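Local atomic coordinates of mandelate racemase/muconate lactonizing enzyme/Enolase superfamily (Rhodobacter sphaeroides, PDB entry 2HZG), a protein that belongs to the enolase superfamily, pairing an N-terminal capping domain with a TIM-barrel domain that carries a metal site. Residues N258-M261 with A262-L265. Numbering follows the deposited sequence.
Sequences NFHM and AQHL
The His264 ring turns one face to His260. The carbonyl O of His260 sits 3.0 Å from CG of His264, over that face but offset toward the rim. CB of His260 lies over the same face, as a CH-pi contact 4.2 Å from the centroid. The two imidazoles are tilted by 43°, an oblique pair. The His260 ring receives CD2 of Phe259 over one face. CB of Gln263 lies off-centre over one face of the Phe259 ring, 4.3 Å from its centroid. Gln263 CG is anti to the backbone N (chi1 -166°), and the extended chain carries the amide to the edges of the Phe259 and His260 rings. OE1 of Gln263 comes within 3.5 Å of Phe259 CZ, and its NE2 lies 3.3 Å from His260 CD2.

These are the first two turns of helix 259-268, in the beta-alpha-beta unit between strands 249-252 and 273-276 of the TIM barrel. Asn258 is the N-cap: its OD1 accepts from N of Met261 at 3.0 Å. The i to i+4 bonds then begin, from N of Gln263 to O of Phe259. N of His264 bonds to O of His260 at 2.7 Å. Leu265 N bonds to Met261 O in the same way. Phe259 and Ala262 pack on helix 284-297, where Arg289 makes a cation-pi contact with Phe259. His264 NE2 reaches the dimer interface and hydrogen-bonds to O of Gly233 of the second subunit.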
ATOM      1  N   ASN A 258      -4.467  -4.564  -4.451  1.00 15.81           N
ATOM      2  CA  ASN A 258      -5.685  -5.246  -4.067  1.00 16.32           C
ATOM      3  C   ASN A 258      -6.733  -5.075  -5.148  1.00 16.20           C
ATOM      4  O   ASN A 258      -6.552  -4.284  -6.079  1.00 16.64           O
ATOM      5  CB  ASN A 258      -6.195  -4.808  -2.674  1.00 15.92           C
ATOM      6  CG  ASN A 258      -6.377  -3.295  -2.560  1.00 16.78           C
ATOM      7  OD1 ASN A 258      -7.163  -2.705  -3.294  1.00 16.66           O
ATOM      8  ND2 ASN A 258      -5.651  -2.673  -1.637  1.00 17.46           N
ATOM      9  N   PHE A 259      -7.823  -5.820  -5.018  1.00 16.20           N
ATOM     10  CA  PHE A 259      -8.929  -5.755  -5.962  1.00 16.75           C
ATOM     11  C   PHE A 259      -9.528  -4.347  -6.110  1.00 17.02           C
ATOM     12  O   PHE A 259      -9.804  -3.915  -7.215  1.00 16.97           O
ATOM     13  CB  PHE A 259     -10.035  -6.760  -5.584  1.00 15.78           C
ATOM     14  CG  PHE A 259     -11.332  -6.540  -6.316  1.00 16.34           C
ATOM     15  CD1 PHE A 259     -11.501  -7.002  -7.615  1.00 14.75           C
ATOM     16  CD2 PHE A 259     -12.386  -5.859  -5.705  1.00 15.88           C
ATOM     17  CE1 PHE A 259     -12.676  -6.806  -8.296  1.00 16.00           C
ATOM     18  CE2 PHE A 259     -13.577  -5.633  -6.387  1.00 16.85           C
ATOM     19  CZ  PHE A 259     -13.729  -6.112  -7.683  1.00 16.93           C
ATOM     20  N   HIS A 260      -9.775  -3.659  -5.002  1.00 17.33           N
ATOM     21  CA  HIS A 260     -10.462  -2.371  -5.088  1.00 18.38           C
ATOM     22  C   HIS A 260      -9.687  -1.253  -5.790  1.00 18.09           C
ATOM     23  O   HIS A 260     -10.302  -0.404  -6.416  1.00 18.91           O
ATOM     24  CB  HIS A 260     -11.064  -1.941  -3.736  1.00 18.56           C
ATOM     25  CG  HIS A 260     -12.325  -2.685  -3.413  1.00 20.97           C
ATOM     26  ND1 HIS A 260     -12.351  -3.768  -2.562  1.00 23.94           N
ATOM     27  CD2 HIS A 260     -13.587  -2.547  -3.890  1.00 21.55           C
ATOM     28  CE1 HIS A 260     -13.581  -4.253  -2.508  1.00 22.99           C
ATOM     29  NE2 HIS A 260     -14.349  -3.528  -3.302  1.00 24.85           N
ATOM     30  N   MET A 261      -8.362  -1.255  -5.693  1.00 17.95           N
ATOM     31  CA  MET A 261      -7.546  -0.340  -6.514  1.00 18.15           C
ATOM     32  C   MET A 261      -7.852  -0.502  -8.018  1.00 18.07           C
ATOM     33  O   MET A 261      -7.997   0.487  -8.742  1.00 17.99           O
ATOM     34  CB  MET A 261      -6.067  -0.551  -6.255  1.00 17.77           C
ATOM     35  CG  MET A 261      -5.627  -0.062  -4.891  1.00 18.74           C
ATOM     36  SD  MET A 261      -3.859  -0.241  -4.678  1.00 16.87           S
ATOM     37  CE  MET A 261      -3.170   0.959  -5.838  1.00 16.21           C
ATOM     38  N   ALA A 262      -7.989  -1.743  -8.472  1.00 17.22           N
ATOM     39  CA  ALA A 262      -8.350  -2.010  -9.862  1.00 17.21           C
ATOM     40  C   ALA A 262      -9.815  -1.620 -10.128  1.00 17.27           C
ATOM     41  O   ALA A 262     -10.109  -0.943 -11.125  1.00 16.73           O
ATOM     42  CB  ALA A 262      -8.102  -3.470 -10.211  1.00 17.12           C
ATOM     43  N   GLN A 263     -10.732  -2.036  -9.244  1.00 16.60           N
ATOM     44  CA  GLN A 263     -12.140  -1.668  -9.439  1.00 17.15           C
ATOM     45  C   GLN A 263     -12.371  -0.159  -9.468  1.00 16.20           C
ATOM     46  O   GLN A 263     -13.150   0.336 -10.280  1.00 15.93           O
ATOM     47  CB  GLN A 263     -13.055  -2.293  -8.392  1.00 16.63           C
ATOM     48  CG  GLN A 263     -14.512  -2.175  -8.812  1.00 21.86           C
ATOM     49  CD  GLN A 263     -15.466  -2.655  -7.737  1.00 27.95           C
ATOM     50  OE1 GLN A 263     -16.205  -3.611  -7.949  1.00 32.59           O
ATOM     51  NE2 GLN A 263     -15.446  -2.004  -6.586  1.00 28.16           N
ATOM     52  N   HIS A 264     -11.705   0.556  -8.568  1.00 16.40           N
ATOM     53  CA  HIS A 264     -11.823   2.019  -8.523  1.00 15.96           C
ATOM     54  C   HIS A 264     -11.281   2.692  -9.769  1.00 15.81           C
ATOM     55  O   HIS A 264     -11.874   3.654 -10.267  1.00 15.46           O
ATOM     56  CB  HIS A 264     -11.139   2.585  -7.280  1.00 15.91           C
ATOM     57  CG  HIS A 264     -11.786   2.163  -5.996  1.00 15.51           C
ATOM     58  ND1 HIS A 264     -11.151   2.257  -4.777  1.00 16.40           N
ATOM     59  CD2 HIS A 264     -13.008   1.641  -5.745  1.00 15.25           C
ATOM     60  CE1 HIS A 264     -11.956   1.813  -3.828  1.00 14.90           C
ATOM     61  NE2 HIS A 264     -13.084   1.420  -4.393  1.00 15.70           N
ATOM     62  N   LEU A 265     -10.146   2.202 -10.267  1.00 15.23           N
ATOM     63  CA  LEU A 265      -9.613   2.703 -11.533  1.00 15.84           C
ATOM     64  C   LEU A 265     -10.605   2.506 -12.669  1.00 15.93           C
ATOM     65  O   LEU A 265     -10.822   3.432 -13.462  1.00 15.69           O
ATOM     66  CB  LEU A 265      -8.254   2.048 -11.871  1.00 16.03           C
ATOM     67  CG  LEU A 265      -7.507   2.647 -13.069  1.00 16.77           C
ATOM     68  CD1 LEU A 265      -7.101   4.114 -12.852  1.00 15.74           C
ATOM     69  CD2 LEU A 265      -6.279   1.775 -13.324  1.00 15.79           C
TER